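Caspase-3 (Porites astreoides, PDB 6WI4) probably cleaves proteins after aspartate residues, acting as a caspase-family cysteine protease in coral apoptosis. Local coordinates at residues R55-Q60 with T69-I74; A63-I68 with K106-I111; R11-I16 with A73-T78; K45-L50 with I84-T89. All blocks are in the same frame, centred on the assembly; numbering follows the deposited sequence.

Overall arrangement
In this caspase alpha/beta sandwich, contacts 1, 3 and 4 join the sheet to what covers it, and contact 2 joins two helices of one covering layer. Contacts 1 and 2 share helix 62-73; their centres are about 8 Å apart. Contact 3, centred about 10 Å from contact 1, joins the loop after that helix to strand 13-18. Contact 4 lies on the other face, with helix 36-49, its centre about 17 Å from that of contact 2. Strand 83-88 joins the two sides: Ile84 and Ser86 face Phe47, whereas Phe85 reaches Thr69 and Leu108. As in other caspases, the active site probably lies beyond the C-terminal ends of strands 83-88 and 123-128.

Contact 1 (R55-Q60 with T69-I74); sequences RIYNNQ and TKEMAI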
loop_
_atom_site.group_PDB
_atom_site.type_symbol
_atom_site.label_atom_id
_atom_site.label_comp_id
_atom_site.label_asym_id
_atom_site.label_seq_id
_atom_site.Cartn_x
_atom_site.Cartn_y
_atom_site.Cartn_z
ATOM N N ARG A 55 12.602 -2.847 3.600
ATOM C CA ARG A 55 12.837 -4.275 3.413
ATOM C C ARG A 55 12.008 -4.738 2.223
ATOM O O ARG A 55 10.785 -4.554 2.210
ATOM C CB ARG A 55 12.474 -5.053 4.682
ATOM C CG ARG A 55 12.917 -4.381 5.972
ATOM C CD ARG A 55 14.329 -4.740 6.382
ATOM N NE ARG A 55 14.711 -4.105 7.651
ATOM C CZ ARG A 55 14.378 -4.556 8.862
ATOM N NH1 ARG A 55 13.660 -5.663 8.999
ATOM N NH2 ARG A 55 14.774 -3.906 9.951
ATOM N N ILE A 56 12.662 -5.321 1.223
ATOM C CA ILE A 56 12.048 -5.620 -0.068
ATOM C C ILE A 56 12.057 -7.123 -0.293
ATOM O O ILE A 56 13.100 -7.771 -0.150
ATOM C CB ILE A 56 12.767 -4.900 -1.224
ATOM C CG1 ILE A 56 12.810 -3.397 -0.965
ATOM C CG2 ILE A 56 12.074 -5.208 -2.556
ATOM C CD1 ILE A 56 13.660 -2.631 -1.954
ATOM N N TYR A 57 10.899 -7.668 -0.670
ATOM C CA TYR A 57 10.738 -9.075 -1.000
ATOM C C TYR A 57 10.021 -9.202 -2.332
ATOM O O TYR A 57 9.089 -8.439 -2.611
ATOM C CB TYR A 57 9.931 -9.809 0.078
ATOM C CG TYR A 57 10.633 -9.944 1.415
ATOM C CD1 TYR A 57 10.517 -8.967 2.405
ATOM C CD2 TYR A 57 11.393 -11.065 1.692
ATOM C CE1 TYR A 57 11.171 -9.120 3.638
ATOM C CE2 TYR A 57 12.034 -11.226 2.902
ATOM C CZ TYR A 57 11.924 -10.261 3.866
ATOM O OH TYR A 57 12.588 -10.476 5.059
ATOM N N ASN A 58 10.439 -10.164 -3.153
ATOM C CA ASN A 58 9.825 -10.399 -4.453
ATOM C C ASN A 58 9.240 -11.802 -4.537
ATOM O O ASN A 58 9.849 -12.761 -4.061
ATOM C CB ASN A 58 10.842 -10.210 -5.585
ATOM C CG ASN A 58 11.420 -8.809 -5.619
ATOM O OD1 ASN A 58 10.752 -7.869 -6.041
ATOM N ND2 ASN A 58 12.666 -8.664 -5.178
ATOM N N ASN A 59 8.066 -11.917 -5.165
ATOM C CA ASN A 59 7.433 -13.206 -5.480
ATOM C C ASN A 59 7.349 -14.122 -4.255
ATOM O O ASN A 59 7.957 -15.195 -4.196
ATOM C CB ASN A 59 8.178 -13.896 -6.630
ATOM C CG ASN A 59 7.993 -13.189 -7.953
ATOM O OD1 ASN A 59 7.070 -12.396 -8.133
ATOM N ND2 ASN A 59 8.874 -13.484 -8.902
ATOM N N GLN A 60 6.562 -13.684 -3.274
ATOM C CA GLN A 60 6.392 -14.396 -2.012
ATOM C C GLN A 60 5.101 -15.204 -2.002
ATOM O O GLN A 60 4.055 -14.719 -2.437
ATOM C CB GLN A 60 6.368 -13.405 -0.847
ATOM C CG GLN A 60 7.638 -12.574 -0.755
ATOM C CD GLN A 60 8.840 -13.393 -0.366
ATOM O OE1 GLN A 60 8.945 -13.859 0.768
ATOM N NE2 GLN A 60 9.773 -13.570 -1.307
ATOM N N THR A 69 5.107 -10.967 8.040
ATOM C CA THR A 69 4.292 -10.183 8.965
ATOM C C THR A 69 4.523 -10.614 10.407
ATOM O O THR A 69 4.575 -9.765 11.300
ATOM C CB THR A 69 2.812 -10.270 8.595
ATOM O OG1 THR A 69 2.344 -11.614 8.736
ATOM C CG2 THR A 69 2.610 -9.811 7.169
ATOM N N LYS A 70 4.730 -11.917 10.644
ATOM C CA LYS A 70 5.033 -12.370 12.002
ATOM C C LYS A 70 6.375 -11.829 12.481
ATOM O O LYS A 70 6.499 -11.390 13.629
ATOM C CB LYS A 70 5.022 -13.897 12.080
ATOM C CG LYS A 70 5.410 -14.406 13.471
ATOM C CD LYS A 70 5.143 -15.881 13.651
ATOM C CE LYS A 70 5.430 -16.292 15.093
ATOM N NZ LYS A 70 5.101 -17.723 15.354
ATOM N N GLU A 71 7.391 -11.839 11.616
ATOM C CA GLU A 71 8.680 -11.273 11.999
ATOM C C GLU A 71 8.573 -9.785 12.320
ATOM O O GLU A 71 9.281 -9.294 13.206
ATOM C CB GLU A 71 9.707 -11.527 10.890
ATOM C CG GLU A 71 9.988 -13.013 10.722
ATOM C CD GLU A 71 10.876 -13.353 9.547
ATOM O OE1 GLU A 71 11.082 -12.502 8.654
ATOM O OE2 GLU A 71 11.359 -14.503 9.529
ATOM N N MET A 72 7.686 -9.053 11.627
ATOM C CA MET A 72 7.490 -7.642 11.946
ATOM C C MET A 72 6.712 -7.470 13.248
ATOM O O MET A 72 6.987 -6.548 14.026
ATOM C CB MET A 72 6.764 -6.936 10.796
ATOM C CG MET A 72 7.552 -6.885 9.506
ATOM S SD MET A 72 9.119 -6.027 9.688
ATOM C CE MET A 72 10.247 -7.402 9.497
ATOM N N ALA A 73 5.745 -8.348 13.507
ATOM C CA ALA A 73 4.939 -8.230 14.721
ATOM C C ALA A 73 5.754 -8.514 15.976
ATOM O O ALA A 73 5.432 -7.993 17.052
ATOM C CB ALA A 73 3.742 -9.169 14.640
ATOM N N ILE A 74 6.795 -9.345 15.865
ATOM C CA ILE A 74 7.653 -9.692 17.001
ATOM C C ILE A 74 8.852 -8.762 17.118
ATOM O O ILE A 74 9.612 -8.856 18.101
ATOM C CB ILE A 74 8.119 -11.159 16.868
ATOM C CG1 ILE A 74 8.417 -11.781 18.230
ATOM C CG2 ILE A 74 9.322 -11.262 15.953
ATOM C CD1 ILE A 74 8.869 -13.231 18.129
#
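The van der Waals touch is between the methyl CE of Met72 and Arg55 NH1, 3.9 Å apart, the methyl approaching the guanidinium obliquely. The backbones stay well apart, with the CA atoms of Arg55 and Met72 separated by 10.6 Å, and long side chains are needed to span that gap. Met72 suits the place because its chain is unbranched and flexible. Bends at chi2 (-60°) and chi3 carry its methyl toward the strand, while the body of the side chain packs on Ile13 and Val15 of strand 13-18. Arg55 also bends at chi2 (-87°), which sends its head along the edge of the sheet.

These residues belong to the first half of a beta-alpha-beta crossover, in which strand 53-58 leads into helix 62-73 and the chain then returns to the sheet as strand 83-88. Tyr57, two residues after Arg55, points to the same side and lays its ring against Ile68 of the helix.

The two charged groups each have a partner in their own element. Arg55 NH2 forms a salt bridge with Asp53, and Glu71 OE2 forms one with Arg67. Tyr57 OH and Glu71 OE1 are merely neighbours at 4.4 Å. Where the strand turns toward the helix, Gln60 NE2 donates to Asn58 O over 2.9 Å with an N-H...O angle of 163°, approaching from above the carbonyl plane.

Contact 2 (A63-I68 with K106-I111); sequences AEIRRI and KDLTAI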
loop_
_atom_site.group_PDB
_atom_site.type_symbol
_atom_site.label_atom_id
_atom_site.label_comp_id
_atom_site.label_asym_id
_atom_site.label_seq_id
_atom_site.Cartn_x
_atom_site.Cartn_y
_atom_site.Cartn_z
ATOM N N ALA A 63 2.577 -18.334 2.620
ATOM C CA ALA A 63 3.289 -18.686 3.840
ATOM C C ALA A 63 4.437 -17.723 4.099
ATOM O O ALA A 63 4.697 -17.346 5.249
ATOM C CB ALA A 63 3.798 -20.123 3.751
ATOM N N GLU A 64 5.113 -17.290 3.036
ATOM C CA GLU A 64 6.208 -16.342 3.196
ATOM C C GLU A 64 5.699 -14.967 3.600
ATOM O O GLU A 64 6.333 -14.293 4.418
ATOM C CB GLU A 64 7.018 -16.269 1.910
ATOM C CG GLU A 64 7.845 -17.539 1.700
ATOM C CD GLU A 64 8.458 -17.642 0.329
ATOM O OE1 GLU A 64 7.883 -17.102 -0.643
ATOM O OE2 GLU A 64 9.520 -18.297 0.220
ATOM N N ILE A 65 4.555 -14.541 3.051
ATOM C CA ILE A 65 3.957 -13.277 3.476
ATOM C C ILE A 65 3.626 -13.333 4.962
ATOM O O ILE A 65 3.929 -12.405 5.721
ATOM C CB ILE A 65 2.714 -12.952 2.623
ATOM C CG1 ILE A 65 3.111 -12.697 1.169
ATOM C CG2 ILE A 65 2.000 -11.732 3.172
ATOM C CD1 ILE A 65 1.928 -12.613 0.224
ATOM N N ARG A 66 3.022 -14.440 5.402
ATOM C CA ARG A 66 2.698 -14.591 6.816
ATOM C C ARG A 66 3.963 -14.601 7.670
ATOM O O ARG A 66 3.990 -14.007 8.756
ATOM C CB ARG A 66 1.884 -15.870 7.034
ATOM C CG ARG A 66 0.484 -15.838 6.411
ATOM C CD ARG A 66 -0.417 -16.918 6.998
ATOM N NE ARG A 66 -1.794 -16.768 6.528
ATOM C CZ ARG A 66 -2.304 -17.440 5.505
ATOM N NH1 ARG A 66 -3.562 -17.238 5.134
ATOM N NH2 ARG A 66 -1.554 -18.319 4.855
ATOM N N ARG A 67 5.033 -15.233 7.180
ATOM C CA ARG A 67 6.290 -15.224 7.922
ATOM C C ARG A 67 6.818 -13.804 8.082
ATOM O O ARG A 67 7.244 -13.408 9.178
ATOM C CB ARG A 67 7.327 -16.108 7.222
ATOM C CG ARG A 67 8.726 -16.041 7.860
ATOM C CD ARG A 67 9.782 -16.823 7.060
ATOM N NE ARG A 67 11.135 -16.511 7.527
ATOM C CZ ARG A 67 12.229 -17.228 7.260
ATOM N NH1 ARG A 67 13.407 -16.830 7.730
ATOM N NH2 ARG A 67 12.161 -18.328 6.514
ATOM N N ILE A 68 6.780 -13.012 7.005
ATOM C CA ILE A 68 7.253 -11.632 7.081
ATOM C C ILE A 68 6.434 -10.843 8.096
ATOM O O ILE A 68 6.982 -10.115 8.933
ATOM C CB ILE A 68 7.213 -10.974 5.691
ATOM C CG1 ILE A 68 8.238 -11.631 4.767
ATOM C CG2 ILE A 68 7.536 -9.498 5.799
ATOM C CD1 ILE A 68 7.961 -11.390 3.295
ATOM N N LYS A 106 -7.515 -9.051 6.135
ATOM C CA LYS A 106 -7.662 -9.002 7.589
ATOM C C LYS A 106 -6.574 -9.798 8.302
ATOM O O LYS A 106 -6.139 -9.406 9.391
ATOM C CB LYS A 106 -9.040 -9.521 7.995
ATOM C CG LYS A 106 -10.184 -8.612 7.608
ATOM N N ASP A 107 -6.124 -10.910 7.710
ATOM C CA ASP A 107 -5.023 -11.675 8.293
ATOM C C ASP A 107 -3.766 -10.827 8.426
ATOM O O ASP A 107 -3.124 -10.812 9.483
ATOM C CB ASP A 107 -4.725 -12.908 7.442
ATOM C CG ASP A 107 -5.788 -13.973 7.567
ATOM O OD1 ASP A 107 -6.834 -13.695 8.191
ATOM O OD2 ASP A 107 -5.577 -15.084 7.030
ATOM N N LEU A 108 -3.385 -10.138 7.346
ATOM C CA LEU A 108 -2.185 -9.308 7.351
ATOM C C LEU A 108 -2.201 -8.329 8.510
ATOM O O LEU A 108 -1.226 -8.208 9.258
ATOM C CB LEU A 108 -2.073 -8.537 6.032
ATOM C CG LEU A 108 -1.787 -9.301 4.746
ATOM C CD1 LEU A 108 -1.911 -8.394 3.535
ATOM C CD2 LEU A 108 -0.407 -9.880 4.827
ATOM N N THR A 109 -3.314 -7.627 8.675
ATOM C CA THR A 109 -3.360 -6.469 9.550
ATOM C C THR A 109 -3.655 -6.842 10.991
ATOM O O THR A 109 -3.180 -6.160 11.905
ATOM C CB THR A 109 -4.404 -5.477 9.024
ATOM O OG1 THR A 109 -5.615 -6.179 8.727
ATOM C CG2 THR A 109 -3.909 -4.857 7.728
ATOM N N ALA A 110 -4.391 -7.937 11.210
ATOM C CA ALA A 110 -4.774 -8.330 12.563
ATOM C C ALA A 110 -3.557 -8.529 13.456
ATOM O O ALA A 110 -3.555 -8.096 14.614
ATOM C CB ALA A 110 -5.609 -9.611 12.519
ATOM N N ILE A 111 -2.509 -9.165 12.931
ATOM C CA ILE A 111 -1.345 -9.520 13.733
ATOM C C ILE A 111 -0.628 -8.301 14.313
ATOM O O ILE A 111 0.211 -8.454 15.204
ATOM C CB ILE A 111 -0.391 -10.394 12.884
ATOM C CG1 ILE A 111 0.704 -11.026 13.747
ATOM C CG2 ILE A 111 0.216 -9.588 11.753
ATOM C CD1 ILE A 111 1.137 -12.394 13.270
#
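Two helices lying over the same face of the caspase sheet, 62-73 and 105-110, meet here through Ile65 with Leu108 and Arg66 with Asp107. The backbones come closest at Arg66 and Leu108, whose CA atoms are 7.2 Å apart. On the buried side, the branch methyl CG2 of Ile65 presses on Leu108 CD2 at 3.5 Å, tighter than carbon atoms usually pack. Ile65 has CG2 anti to its backbone N, which sets this methyl against the neighbouring helix and leaves the longer CG1 branch to run elsewhere.

Beneath this pair is the sheet itself: Ile65 touches Ile87 and Leu108 touches Phe85, both of strand 83-88, and Met103 of strand 101-104 packs against both residues. Branched aliphatic side chains suit such a position: Ile65 turns CG2 to the other helix and CD1 to Ile87, whereas Leu108 uses CD2 for both Ile65 and Phe85.

The solvent side carries charge instead. Arg66 extends from CG to NE, and its turn at chi4 (97°) sets the guanidinium crosswise to the chain. Asp107 OD2 reaches the edge of that group near its plane, making a long salt bridge of 3.5 Å to Arg66 NH1; OD2 is 4.2 Å from Arg66 NE. The guanidinium and carboxylate planes are 51° apart, so the two groups do not pair in a flat, two-pronged fashion.

Contact 3 (R11-I16 with A73-T78); sequences RGIAVI and AITNHT
A single water joins Ile13 to His77 in this mostly buried contact, taking the place of a direct polar bond between the strand and the loop. It accepts from the backbone N of Ile13 at 2.9 Å and bonds to His77 ND1 at the same distance, lying at the edge of the imidazole in the ring plane. Histidine suits this position because it has a ring nitrogen for each of two partners: NE2 bonds to Met72 O near the end of helix 62-73, and the two bonds together would tend to fix the rotation of the ring.

The apolar part of the contact sits beside the water. Ile13 CD1 and Thr75 CG2 meet tip to tip at 3.9 Å. A chi1 of -73° sets Thr75 OG1 beside the backbone N and leaves CG2 anti to it, directing the methyl at Ile13 while OG1 bonds to Glu71 O; the small residue thus serves both an apolar and a polar neighbour. The same methyl covers one face of the His77 ring, 3.7 Å above its plane and displaced toward the rim. Just beyond, Asn76 OD1 accepts from Thr78 N at 3.0 Å, forming an Asx turn that shapes the loop.

Ile13 belongs to strand 13-18, bonded through its backbone to Ile84 of strand 83-88, with its side chain between Met72 of helix 62-73 and the loop that leads on to strand 83-88.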
loop_
_atom_site.group_PDB
_atom_site.type_symbol
_atom_site.label_atom_id
_atom_site.label_comp_id
_atom_site.label_asym_id
_atom_site.label_seq_id
_atom_site.Cartn_x
_atom_site.Cartn_y
_atom_site.Cartn_z
ATOM N N ARG A 11 12.737 6.206 11.131
ATOM C CA ARG A 11 11.361 6.325 11.615
ATOM C C ARG A 11 10.743 4.974 11.936
ATOM O O ARG A 11 9.862 4.881 12.797
ATOM C CB ARG A 11 10.497 7.031 10.573
ATOM C CG ARG A 11 10.920 8.436 10.227
ATOM C CD ARG A 11 10.498 9.442 11.304
ATOM N NE ARG A 11 10.422 10.771 10.710
ATOM C CZ ARG A 11 11.343 11.718 10.849
ATOM N NH1 ARG A 11 11.183 12.887 10.244
ATOM N NH2 ARG A 11 12.411 11.511 11.609
ATOM N N GLY A 12 11.179 3.930 11.255
ATOM C CA GLY A 12 10.569 2.629 11.396
ATOM C C GLY A 12 10.941 1.771 10.208
ATOM O O GLY A 12 11.732 2.172 9.356
ATOM N N ILE A 13 10.360 0.591 10.179
ATOM C CA ILE A 13 10.567 -0.350 9.085
ATOM C C ILE A 13 9.472 -0.139 8.056
ATOM O O ILE A 13 8.308 0.112 8.408
ATOM C CB ILE A 13 10.575 -1.797 9.602
ATOM C CG1 ILE A 13 11.712 -1.988 10.614
ATOM C CG2 ILE A 13 10.710 -2.797 8.447
ATOM C CD1 ILE A 13 11.561 -3.231 11.448
ATOM N N ALA A 14 9.839 -0.239 6.779
ATOM C CA ALA A 14 8.880 -0.190 5.678
ATOM C C ALA A 14 9.070 -1.438 4.832
ATOM O O ALA A 14 10.126 -1.616 4.219
ATOM C CB ALA A 14 9.065 1.070 4.828
ATOM N N VAL A 15 8.068 -2.286 4.803
ATOM C CA VAL A 15 8.092 -3.523 4.027
ATOM C C VAL A 15 7.471 -3.285 2.654
ATOM O O VAL A 15 6.409 -2.662 2.540
ATOM C CB VAL A 15 7.333 -4.640 4.765
ATOM C CG1 VAL A 15 7.224 -5.880 3.879
ATOM C CG2 VAL A 15 8.002 -4.951 6.096
ATOM N N ILE A 16 8.117 -3.804 1.608
ATOM C CA ILE A 16 7.547 -3.865 0.260
ATOM C C ILE A 16 7.559 -5.312 -0.189
ATOM O O ILE A 16 8.632 -5.919 -0.296
ATOM C CB ILE A 16 8.331 -3.008 -0.744
ATOM C CG1 ILE A 16 8.365 -1.552 -0.297
ATOM C CG2 ILE A 16 7.728 -3.146 -2.144
ATOM C CD1 ILE A 16 9.367 -0.732 -1.107
ATOM N N ALA A 73 5.745 -8.348 13.507
ATOM C CA ALA A 73 4.939 -8.230 14.721
ATOM C C ALA A 73 5.754 -8.514 15.976
ATOM O O ALA A 73 5.432 -7.993 17.052
ATOM C CB ALA A 73 3.742 -9.169 14.640
ATOM N N ILE A 74 6.795 -9.345 15.865
ATOM C CA ILE A 74 7.653 -9.692 17.001
ATOM C C ILE A 74 8.852 -8.762 17.118
ATOM O O ILE A 74 9.612 -8.856 18.101
ATOM C CB ILE A 74 8.119 -11.159 16.868
ATOM C CG1 ILE A 74 8.417 -11.781 18.230
ATOM C CG2 ILE A 74 9.322 -11.262 15.953
ATOM C CD1 ILE A 74 8.869 -13.231 18.129
ATOM N N THR A 75 9.047 -7.870 16.149
ATOM C CA THR A 75 10.099 -6.869 16.213
ATOM C C THR A 75 9.847 -5.915 17.375
ATOM O O THR A 75 8.699 -5.600 17.701
ATOM C CB THR A 75 10.154 -6.099 14.886
ATOM O OG1 THR A 75 10.710 -6.936 13.862
ATOM C CG2 THR A 75 10.993 -4.837 14.998
ATOM N N ASN A 76 10.931 -5.493 18.028
ATOM C CA ASN A 76 10.872 -4.436 19.035
ATOM C C ASN A 76 10.801 -3.089 18.327
ATOM O O ASN A 76 11.796 -2.621 17.762
ATOM C CB ASN A 76 12.089 -4.498 19.956
ATOM C CG ASN A 76 12.198 -3.274 20.848
ATOM O OD1 ASN A 76 11.187 -2.686 21.219
ATOM N ND2 ASN A 76 13.428 -2.885 21.195
ATOM N N HIS A 77 9.622 -2.467 18.347
ATOM C CA HIS A 77 9.425 -1.193 17.677
ATOM C C HIS A 77 9.604 -0.002 18.614
ATOM O O HIS A 77 9.352 1.133 18.205
ATOM C CB HIS A 77 8.038 -1.147 17.019
ATOM C CG HIS A 77 7.865 -2.127 15.897
ATOM N ND1 HIS A 77 8.195 -1.840 14.589
ATOM C CD2 HIS A 77 7.382 -3.392 15.893
ATOM C CE1 HIS A 77 7.920 -2.886 13.830
ATOM N NE2 HIS A 77 7.421 -3.839 14.596
ATOM N N THR A 78 10.053 -0.228 19.851
ATOM C CA THR A 78 10.348 0.888 20.748
ATOM C C THR A 78 11.277 1.945 20.144
ATOM O O THR A 78 11.027 3.141 20.372
ATOM C CB THR A 78 10.917 0.340 22.067
ATOM O OG1 THR A 78 9.975 -0.576 22.643
ATOM C CG2 THR A 78 11.209 1.470 23.058
HETATM O O HOH W 1 8.579 -0.008 12.371
#

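Contact 4 (K45-L50 with I84-T89); sequences KLFRAL and IFSILT
One face of the Phe47 ring is covered by Ile84, and Ser86 OG lies at the ring's edge, near its plane. The CG2 methyl of Ile84 makes a CH-pi contact, 4.0 Å from the ring centroid and 22° off the normal. The other branch reaches over the same face, Ile84 CD1 lying 4.0 Å from Phe47 CD1. This is helix-on-sheet packing in the caspase alpha/beta sandwich, with helix 36-49 packed on strand 83-88 and running roughly antiparallel to it.

Phenylalanine suits the helix position because its flat ring can span the distance to the strand, and with chi1 at -66° it leaves the helix toward the sheet. Ile84 offers two methyls, CG2 and CD1, far enough apart to cover that ring. Ala14 and Ile16 of the adjoining strand 13-18 also touch Phe47, which makes it a shared contact for two parallel strands. Were Phe47 cut back to an alanine, a gap would be likely to open between helix and sheet, leaving the Ile84 methyls without the ring they pack on.

Ser86 is the one polar side chain at this buried interface. It is small enough to fit beside the ring, and its hydroxyl is satisfied by a hydrogen bond with Val15 O of the neighbouring strand. Its chi1 of 64° places OG between the backbone N and the carbonyl carbon, the crowded position, and from there Ser86 OG sits 3.7 Å from Phe47 CE2.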
loop_
_atom_site.group_PDB
_atom_site.type_symbol
_atom_site.label_atom_id
_atom_site.label_comp_id
_atom_site.label_asym_id
_atom_site.label_seq_id
_atom_site.Cartn_x
_atom_site.Cartn_y
_atom_site.Cartn_z
ATOM N N LYS A 45 12.421 3.941 -3.108
ATOM C CA LYS A 45 13.040 5.259 -3.113
ATOM C C LYS A 45 12.274 6.223 -2.212
ATOM O O LYS A 45 12.872 6.951 -1.404
ATOM C CB LYS A 45 13.103 5.772 -4.555
ATOM C CG LYS A 45 13.715 7.147 -4.717
ATOM C CD LYS A 45 13.772 7.570 -6.189
ATOM C CE LYS A 45 14.212 9.028 -6.302
ATOM N NZ LYS A 45 14.281 9.468 -7.719
ATOM N N LEU A 46 10.942 6.193 -2.288
ATOM C CA LEU A 46 10.119 7.082 -1.477
ATOM C C LEU A 46 10.249 6.768 0.010
ATOM O O LEU A 46 10.460 7.667 0.829
ATOM C CB LEU A 46 8.660 6.973 -1.917
ATOM C CG LEU A 46 7.677 7.702 -1.008
ATOM C CD1 LEU A 46 7.948 9.208 -1.003
ATOM C CD2 LEU A 46 6.237 7.405 -1.411
ATOM N N PHE A 47 10.113 5.494 0.382
ATOM C CA PHE A 47 10.146 5.152 1.800
ATOM C C PHE A 47 11.525 5.405 2.408
ATOM O O PHE A 47 11.615 5.803 3.570
ATOM C CB PHE A 47 9.720 3.695 1.999
ATOM C CG PHE A 47 8.268 3.420 1.649
ATOM C CD1 PHE A 47 7.317 4.430 1.655
ATOM C CD2 PHE A 47 7.871 2.129 1.323
ATOM C CE1 PHE A 47 5.989 4.162 1.333
ATOM C CE2 PHE A 47 6.560 1.849 1.014
ATOM C CZ PHE A 47 5.608 2.873 1.018
ATOM N N ARG A 48 12.600 5.223 1.637
ATOM C CA ARG A 48 13.921 5.632 2.122
ATOM C C ARG A 48 13.983 7.138 2.354
ATOM O O ARG A 48 14.543 7.596 3.358
ATOM C CB ARG A 48 15.007 5.202 1.129
ATOM C CG ARG A 48 15.266 3.707 1.141
ATOM C CD ARG A 48 16.526 3.308 0.360
ATOM N NE ARG A 48 16.480 3.717 -1.046
ATOM C CZ ARG A 48 16.118 2.920 -2.049
ATOM N NH1 ARG A 48 15.765 1.663 -1.799
ATOM N NH2 ARG A 48 16.106 3.377 -3.298
ATOM N N ALA A 49 13.426 7.921 1.424
ATOM C CA ALA A 49 13.431 9.373 1.567
ATOM C C ALA A 49 12.594 9.838 2.749
ATOM O O ALA A 49 12.863 10.908 3.313
ATOM C CB ALA A 49 12.939 10.020 0.280
ATOM N N LEU A 50 11.574 9.067 3.137
ATOM C CA LEU A 50 10.801 9.376 4.332
ATOM C C LEU A 50 11.477 8.881 5.609
ATOM O O LEU A 50 10.884 8.981 6.690
ATOM C CB LEU A 50 9.395 8.774 4.210
ATOM C CG LEU A 50 8.561 9.239 3.022
ATOM C CD1 LEU A 50 7.245 8.465 2.986
ATOM C CD2 LEU A 50 8.298 10.728 3.111
ATOM N N ILE A 84 5.418 0.813 8.221
ATOM C CA ILE A 84 4.831 0.800 6.881
ATOM C C ILE A 84 4.846 -0.622 6.346
ATOM O O ILE A 84 5.877 -1.300 6.417
ATOM C CB ILE A 84 5.592 1.732 5.923
ATOM C CG1 ILE A 84 5.324 3.189 6.289
ATOM C CG2 ILE A 84 5.233 1.427 4.455
ATOM C CD1 ILE A 84 6.129 4.180 5.453
ATOM N N PHE A 85 3.717 -1.055 5.780
ATOM C CA PHE A 85 3.617 -2.313 5.048
ATOM C C PHE A 85 2.984 -2.035 3.693
ATOM O O PHE A 85 1.936 -1.392 3.623
ATOM C CB PHE A 85 2.778 -3.338 5.822
ATOM C CG PHE A 85 2.591 -4.639 5.103
ATOM C CD1 PHE A 85 1.570 -4.798 4.170
ATOM C CD2 PHE A 85 3.409 -5.715 5.384
ATOM C CE1 PHE A 85 1.394 -5.992 3.511
ATOM C CE2 PHE A 85 3.231 -6.924 4.722
ATOM C CZ PHE A 85 2.219 -7.059 3.797
ATOM N N SER A 86 3.595 -2.529 2.620
ATOM C CA SER A 86 3.028 -2.310 1.295
ATOM C C SER A 86 3.118 -3.598 0.495
ATOM O O SER A 86 4.063 -4.372 0.641
ATOM C CB SER A 86 3.736 -1.157 0.557
ATOM O OG SER A 86 5.109 -1.465 0.307
ATOM N N ILE A 87 2.119 -3.834 -0.346
ATOM C CA ILE A 87 2.130 -5.032 -1.171
ATOM C C ILE A 87 1.580 -4.701 -2.547
ATOM O O ILE A 87 0.612 -3.948 -2.688
ATOM C CB ILE A 87 1.366 -6.197 -0.505
ATOM C CG1 ILE A 87 1.553 -7.481 -1.323
ATOM C CG2 ILE A 87 -0.095 -5.841 -0.286
ATOM C CD1 ILE A 87 1.238 -8.761 -0.532
ATOM N N LEU A 88 2.237 -5.251 -3.562
ATOM C CA LEU A 88 1.921 -5.055 -4.969
ATOM C C LEU A 88 1.639 -6.437 -5.537
ATOM O O LEU A 88 2.557 -7.256 -5.649
ATOM C CB LEU A 88 3.096 -4.385 -5.691
ATOM C CG LEU A 88 3.844 -3.286 -4.929
ATOM C CD1 LEU A 88 5.136 -2.945 -5.677
ATOM C CD2 LEU A 88 2.964 -2.047 -4.789
ATOM N N THR A 89 0.381 -6.723 -5.862
ATOM C CA THR A 89 0.020 -8.102 -6.197
ATOM C C THR A 89 -1.364 -8.114 -6.842
ATOM O O THR A 89 -1.991 -7.068 -7.031
ATOM C CB THR A 89 0.084 -8.996 -4.949
ATOM O OG1 THR A 89 -0.055 -10.375 -5.327
ATOM C CG2 THR A 89 -0.988 -8.635 -3.906
#